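Local coordinates for protein diacylglycerol kinase (Bacillus anthracis, PDB 3S40) that probably phosphorylates diacylglycerol or a related lipid with a nucleoside triphosphate, in a two-domain kinase fold, at residues Asp129-Lys132 and His137-Asn140; Gly82-Glu87 and Gly291-Ile296; Asn140-Gly145 and Thr282-Glu287. All blocks are in the same frame, centred on the assembly; numbering follows the deposited sequence.

Contact 1 of 3, residues Asp129-Lys132 and His137-Asn140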
# COMPACT_ATOMS: atom_id res chain seq x y z
N ASP A 129 2.92 5.35 7.51
CA ASP A 129 2.89 6.61 6.76
C ASP A 129 1.99 6.48 5.52
O ASP A 129 1.87 5.40 4.95
CB ASP A 129 4.32 7.03 6.31
CG ASP A 129 5.34 7.02 7.47
OD1 ASP A 129 4.94 7.16 8.66
OD2 ASP A 129 6.56 6.88 7.17
N VAL A 130 1.38 7.59 5.12
CA VAL A 130 0.53 7.61 3.94
C VAL A 130 1.00 8.72 3.02
O VAL A 130 1.17 9.87 3.44
CB VAL A 130 -0.94 7.88 4.33
CG1 VAL A 130 -1.79 8.13 3.08
CG2 VAL A 130 -1.49 6.74 5.20
N ALA A 131 1.19 8.39 1.75
CA ALA A 131 1.70 9.35 0.78
C ALA A 131 0.58 10.20 0.18
O ALA A 131 -0.58 9.78 0.14
CB ALA A 131 2.50 8.63 -0.32
N LYS A 132 0.94 11.39 -0.30
CA LYS A 132 0.03 12.26 -1.04
C LYS A 132 0.68 12.78 -2.33
O LYS A 132 1.68 13.49 -2.29
CB LYS A 132 -0.38 13.47 -0.20
CG LYS A 132 -1.86 13.56 0.08
CD LYS A 132 -2.31 15.00 0.20
CE LYS A 132 -3.33 15.17 1.31
NZ LYS A 132 -4.01 16.50 1.27
N HIS A 137 -4.11 10.30 -2.19
CA HIS A 137 -3.41 9.44 -1.23
C HIS A 137 -3.04 8.09 -1.81
O HIS A 137 -3.87 7.45 -2.46
CB HIS A 137 -4.25 9.19 0.03
CG HIS A 137 -4.55 10.42 0.81
ND1 HIS A 137 -5.75 11.10 0.70
CD2 HIS A 137 -3.82 11.10 1.72
CE1 HIS A 137 -5.74 12.14 1.51
NE2 HIS A 137 -4.58 12.16 2.15
N PHE A 138 -1.82 7.63 -1.55
CA PHE A 138 -1.45 6.24 -1.83
C PHE A 138 -0.65 5.58 -0.72
O PHE A 138 0.09 6.24 0.01
CB PHE A 138 -0.74 6.07 -3.18
CG PHE A 138 0.62 6.70 -3.25
CD1 PHE A 138 1.77 5.96 -2.99
CD2 PHE A 138 0.75 8.04 -3.60
CE1 PHE A 138 3.03 6.55 -3.08
CE2 PHE A 138 2.00 8.63 -3.69
CZ PHE A 138 3.15 7.89 -3.42
N LEU A 139 -0.80 4.27 -0.62
CA LEU A 139 -0.18 3.49 0.44
C LEU A 139 1.04 2.74 -0.07
O LEU A 139 2.00 2.48 0.67
CB LEU A 139 -1.20 2.49 0.97
CG LEU A 139 -1.24 2.23 2.46
CD1 LEU A 139 -1.08 3.53 3.21
CD2 LEU A 139 -2.55 1.54 2.82
N ASN A 140 1.02 2.39 -1.36
CA ASN A 140 2.02 1.50 -1.91
C ASN A 140 3.03 2.16 -2.82
O ASN A 140 4.24 2.15 -2.53
CB ASN A 140 1.36 0.33 -2.63
CG ASN A 140 1.74 -0.98 -2.03
OD1 ASN A 140 0.91 -1.67 -1.43
ND2 ASN A 140 3.01 -1.34 -2.16

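Contact 2 of 3, residues Gly82-Glu87 and Gly291-Ile296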
# COMPACT_ATOMS: atom_id res chain seq x y z
N GLY A 82 -10.85 5.95 1.40
CA GLY A 82 -11.98 6.29 2.24
C GLY A 82 -11.54 6.99 3.50
O GLY A 82 -12.08 8.01 3.88
N LEU A 83 -10.53 6.43 4.16
CA LEU A 83 -10.14 6.93 5.48
C LEU A 83 -9.18 8.11 5.43
O LEU A 83 -9.28 9.03 6.25
CB LEU A 83 -9.50 5.81 6.29
CG LEU A 83 -10.37 4.96 7.21
CD1 LEU A 83 -11.83 5.35 7.12
CD2 LEU A 83 -10.17 3.48 6.95
N ALA A 84 -8.25 8.08 4.49
CA ALA A 84 -7.13 9.00 4.54
C ALA A 84 -7.54 10.48 4.70
O ALA A 84 -6.93 11.21 5.48
CB ALA A 84 -6.19 8.81 3.35
N PRO A 85 -8.55 10.93 3.95
CA PRO A 85 -8.85 12.37 4.07
C PRO A 85 -9.67 12.78 5.30
O PRO A 85 -9.93 13.97 5.47
CB PRO A 85 -9.61 12.68 2.77
CG PRO A 85 -10.13 11.38 2.29
CD PRO A 85 -9.24 10.29 2.82
N LEU A 86 -10.03 11.83 6.15
CA LEU A 86 -10.89 12.10 7.29
C LEU A 86 -10.15 12.61 8.51
O LEU A 86 -8.99 12.23 8.75
CB LEU A 86 -11.67 10.84 7.67
CG LEU A 86 -12.45 10.15 6.55
CD1 LEU A 86 -13.32 9.00 7.09
CD2 LEU A 86 -13.30 11.16 5.78
N GLU A 87 -10.83 13.43 9.31
CA GLU A 87 -10.25 13.95 10.55
C GLU A 87 -10.13 12.85 11.57
O GLU A 87 -9.19 12.81 12.36
CB GLU A 87 -11.11 15.08 11.15
CG GLU A 87 -11.19 16.32 10.24
CD GLU A 87 -9.82 16.89 9.88
OE1 GLU A 87 -8.99 17.09 10.80
OE2 GLU A 87 -9.55 17.12 8.68
N GLY A 291 2.91 8.62 10.00
CA GLY A 291 2.06 7.98 10.98
C GLY A 291 0.59 8.31 10.85
O GLY A 291 -0.12 8.38 11.84
N HIS A 292 0.14 8.50 9.61
CA HIS A 292 -1.23 8.95 9.33
C HIS A 292 -2.27 7.88 9.67
O HIS A 292 -3.35 8.21 10.13
CB HIS A 292 -1.34 9.35 7.85
CG HIS A 292 -2.59 10.09 7.50
ND1 HIS A 292 -2.88 11.34 8.00
CD2 HIS A 292 -3.62 9.76 6.68
CE1 HIS A 292 -4.03 11.75 7.49
NE2 HIS A 292 -4.50 10.81 6.69
N PHE A 293 -1.94 6.62 9.42
CA PHE A 293 -2.79 5.51 9.85
C PHE A 293 -2.13 4.79 10.99
O PHE A 293 -0.91 4.81 11.13
CB PHE A 293 -3.00 4.49 8.72
CG PHE A 293 -3.93 4.95 7.63
CD1 PHE A 293 -4.87 5.93 7.86
CD2 PHE A 293 -3.88 4.36 6.36
CE1 PHE A 293 -5.75 6.34 6.85
CE2 PHE A 293 -4.75 4.77 5.35
CZ PHE A 293 -5.68 5.77 5.60
N THR A 294 -2.95 4.13 11.80
CA THR A 294 -2.51 3.05 12.66
C THR A 294 -3.06 1.75 12.06
O THR A 294 -4.23 1.68 11.65
CB THR A 294 -3.03 3.22 14.10
OG1 THR A 294 -4.46 3.19 14.11
CG2 THR A 294 -2.55 4.56 14.68
N MSE A 295 -2.24 0.71 12.05
CA MSE A 295 -2.62 -0.55 11.45
C MSE A 295 -2.22 -1.75 12.31
O MSE A 295 -1.20 -1.74 13.00
CB MSE A 295 -2.02 -0.66 10.05
CG MSE A 295 -2.34 0.54 9.20
SE MSE A 295 -2.26 0.28 7.27
CE MSE A 295 -3.61 -1.12 7.06
N ILE A 296 -3.05 -2.77 12.26
CA ILE A 296 -2.72 -4.05 12.86
C ILE A 296 -1.57 -4.66 12.07
O ILE A 296 -1.57 -4.62 10.85
CB ILE A 296 -3.92 -5.02 12.80
CG1 ILE A 296 -5.03 -4.56 13.74
CG2 ILE A 296 -3.46 -6.45 13.16
CD1 ILE A 296 -4.70 -4.68 15.22

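Contact 3 of 3, residues Asn140-Gly145 and Thr282-Glu287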
# COMPACT_ATOMS: atom_id res chain seq x y z
N ASN A 140 1.02 2.39 -1.36
CA ASN A 140 2.02 1.50 -1.91
C ASN A 140 3.03 2.16 -2.82
O ASN A 140 4.24 2.15 -2.53
CB ASN A 140 1.36 0.33 -2.63
CG ASN A 140 1.74 -0.98 -2.03
OD1 ASN A 140 0.91 -1.67 -1.43
ND2 ASN A 140 3.01 -1.34 -2.16
N PHE A 141 2.57 2.74 -3.91
CA PHE A 141 3.52 3.25 -4.88
C PHE A 141 2.91 4.25 -5.84
O PHE A 141 1.70 4.28 -6.04
CB PHE A 141 4.14 2.08 -5.67
CG PHE A 141 3.28 1.59 -6.80
CD1 PHE A 141 3.45 2.09 -8.08
CD2 PHE A 141 2.28 0.65 -6.58
CE1 PHE A 141 2.65 1.65 -9.12
CE2 PHE A 141 1.47 0.21 -7.62
CZ PHE A 141 1.66 0.71 -8.89
N TRP A 142 3.78 5.06 -6.41
CA TRP A 142 3.46 6.00 -7.47
C TRP A 142 4.48 5.68 -8.58
O TRP A 142 5.67 5.56 -8.30
CB TRP A 142 3.66 7.41 -6.92
CG TRP A 142 3.53 8.57 -7.88
CD1 TRP A 142 2.53 9.50 -7.91
CD2 TRP A 142 4.48 8.99 -8.88
NE1 TRP A 142 2.77 10.44 -8.89
CE2 TRP A 142 3.97 10.15 -9.50
CE3 TRP A 142 5.70 8.47 -9.33
CZ2 TRP A 142 4.63 10.80 -10.54
CZ3 TRP A 142 6.36 9.13 -10.36
CH2 TRP A 142 5.82 10.28 -10.96
N GLY A 143 4.01 5.51 -9.81
CA GLY A 143 4.89 5.18 -10.92
C GLY A 143 4.48 5.75 -12.28
O GLY A 143 3.30 5.80 -12.62
N ILE A 144 5.48 6.21 -13.03
CA ILE A 144 5.31 6.59 -14.43
C ILE A 144 6.27 5.76 -15.29
O ILE A 144 7.42 5.54 -14.89
CB ILE A 144 5.64 8.08 -14.68
CG1 ILE A 144 7.09 8.38 -14.27
CG2 ILE A 144 4.68 9.00 -13.94
CD1 ILE A 144 7.51 9.83 -14.50
N GLY A 145 5.80 5.29 -16.44
CA GLY A 145 6.65 4.58 -17.39
C GLY A 145 6.27 3.12 -17.58
O GLY A 145 5.17 2.71 -17.21
N THR A 282 1.97 13.94 -14.68
CA THR A 282 2.96 14.98 -14.45
C THR A 282 2.46 16.34 -14.93
O THR A 282 1.60 16.41 -15.79
CB THR A 282 4.30 14.64 -15.17
OG1 THR A 282 4.05 14.32 -16.54
CG2 THR A 282 5.00 13.47 -14.49
N PRO A 283 3.00 17.43 -14.35
CA PRO A 283 3.95 17.41 -13.23
C PRO A 283 3.25 17.03 -11.93
O PRO A 283 2.02 16.99 -11.90
CB PRO A 283 4.46 18.86 -13.17
CG PRO A 283 3.34 19.66 -13.73
CD PRO A 283 2.72 18.81 -14.81
N CYS A 284 4.03 16.76 -10.88
CA CYS A 284 3.46 16.19 -9.67
C CYS A 284 4.29 16.50 -8.42
O CYS A 284 5.53 16.37 -8.43
CB CYS A 284 3.30 14.67 -9.86
SG CYS A 284 2.20 13.90 -8.68
N GLN A 285 3.60 16.92 -7.37
CA GLN A 285 4.20 17.17 -6.06
C GLN A 285 3.82 16.05 -5.11
O GLN A 285 2.65 15.63 -5.05
CB GLN A 285 3.74 18.52 -5.48
CG GLN A 285 4.35 18.89 -4.12
CD GLN A 285 5.86 19.13 -4.17
OE1 GLN A 285 6.42 19.49 -5.21
NE2 GLN A 285 6.53 18.93 -3.03
N ILE A 286 4.81 15.54 -4.38
CA ILE A 286 4.55 14.45 -3.45
C ILE A 286 5.01 14.78 -2.04
O ILE A 286 6.13 15.28 -1.83
CB ILE A 286 5.20 13.12 -3.88
CG1 ILE A 286 5.04 12.89 -5.38
CG2 ILE A 286 4.61 11.97 -3.07
CD1 ILE A 286 5.47 11.53 -5.84
N GLU A 287 4.12 14.50 -1.09
CA GLU A 287 4.32 14.74 0.34
C GLU A 287 4.06 13.43 1.09
O GLU A 287 3.31 12.59 0.63
CB GLU A 287 3.33 15.79 0.86
CG GLU A 287 3.23 17.06 0.04
CD GLU A 287 4.48 17.92 0.13
OE1 GLU A 287 4.69 18.76 -0.77
OE2 GLU A 287 5.23 17.77 1.12

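Contact 1 of 3, residues Asp129-Lys132 and His137-Asn140
A131 and F138 face each other as an antiparallel hydrogen-bonded pair, and their side chains meet on the same side of the sheet. The A131 methyl sits over one face of the F138 ring, its CB 3.4 Å from the ring centroid and 16° off the normal, a CH-pi contact displaced toward the CZ end of the ring. F138 reaches this place because its CG lies between the backbone N and the carbonyl carbon (chi1 67°), which folds the ring back across the neighbouring strand. Two backbone bonds frame the pair, A131 N to F138 O and F138 N to A131 O, each 3.0 Å. The same A131 O also receives a CA-H...O contact from H137 CA at 3.2 Å. On the opposite sheet face K132 and H137 form the non-hydrogen-bonded pair, side by side and pointing the same way. The K132 chain, bent at chi2 and chi3, follows the imidazole so that its CE lies 3.4 Å from H137 NE2. The ammonium itself is not in contact with the ring. V130 crosses the imidazole obliquely, CG1 3.8 Å from H137 CD2, while its CG2 meets L139 CD1 at the same distance. L139 leaves the strand pairing, its backbone N bonded to D275 OD1, yet its leucyl end bends back to V130. D129 turns its carboxylate elsewhere, OD1 to G291 N and OD2 to G222 N. The strands 125-133 and 136-138 thus make a tight antiparallel beta hairpin, with 136-138 outermost in its antiparallel sheet, next to 125-133, which pairs in turn with 284-296.

Contact 2 of 3, residues Gly82-Glu87 and Gly291-Ile296
H292 NE2 donates to A84 O across this contact at 2.7 Å, and the bond is nearly straight, with an N-H...O angle of 168°. The second segment enters at G291, where the chain turns a corner with positive phi. H292 follows, its CG anti to the backbone N (chi1 -168°), which extends the imidazole toward the loop after helix 73-83. The acceptor lies within 2° of the ring plane, and the N-H arrives in the carbonyl plane on a lone pair of A84 O, so both flat groups are well aligned for the bond. The carbonyl it uses belongs to a type I beta turn from L83 to L86, closed by L86 N to L83 O at 2.9 Å. H292 and F293 both face V128 of strand 125-133, a classic beta bulge, consistent with both side chains reaching this loop. F293 then presents the CE1-CZ end of its ring to L83 and A84. A84 N lies at the ring edge, near its plane, 3.6 Å from F293 CZ, and the A84 methyl is 3.8 Å from that same CZ. L83 CB approaches the ring obliquely, 3.8 Å from F293 CE1. Farther along, the backbones of T294 and I296 bond to L92 of strand 91-96, while the M295 side chain, a selenomethionine, packs on L92 and I94.

Contact 3 of 3, residues Asn140-Gly145 and Thr282-Glu287
W142 and I286 supply the aromatic part of the contact. I286 CD1 stands over one face of the indole, 4.0 Å from the centroid of the five-membered ring and only 4° off its normal, a well-centred CH-pi contact. The I286 side chain crosses the indole obliquely; CG1 is anti to the carbonyl carbon, and the extended chi2 sends the methyl out to the ring. C284 meets the same indole from another direction. Its SG lies 4.5 Å from the five-membered-ring centroid at 67° from the normal, an oblique sulfur-aromatic contact, and 3.5 Å from W142 NE1. This approach is not counted as a hydrogen bond, and the buried NE1 has no polar partner anywhere in the model. The W142 side chain, with CG anti to the backbone N, carries the indole out from its strand toward the facing sheet, where C284 and I286 receive it.

Apolar contacts complete the interface. C284 CB lies 4.1 Å from W142 CZ2, and farther along I144 CD1 comes within 4.4 Å of T282 CG2, a looser touch. The T282 hydroxyl is turned to T266 OG1 and K270 N.

The two touching parts run 157° apart in direction but belong to different sheets. Strand 141-144 lies between 198-202 and 271-274, where W142 touches V201 and V272 and I144 touches V199 and V272. Strand 284-296 lies between 125-133 and 261-266, with I286 packed on I264 and reaching across to V201, so the contact lies between the two facing sheets, as part of the interior of the C-terminal sandwich.

How the contacts relate
Strand 284-296 ties the three contacts together: its start faces strand 141-144 in contact 3, its H292-F293 part meets the loop after helix 73-83 in contact 2, and strand 125-133 of contact 1 pairs alongside it. The centres of contacts 1 and 2 are about 10 Å apart, those of 1 and 3 about 11 Å, and those of 2 and 3 about 20 Å. D129 OD1 bonds G291 N at 2.8 Å, and A84 CB packs 3.4 Å from H137 CG, joining contacts 1 and 2. K132 N to E287 O, 2.8 Å, joins contacts 1 and 3, which also share N140. Contact 1 therefore bridges the catalytic-domain side and the sandwich interior.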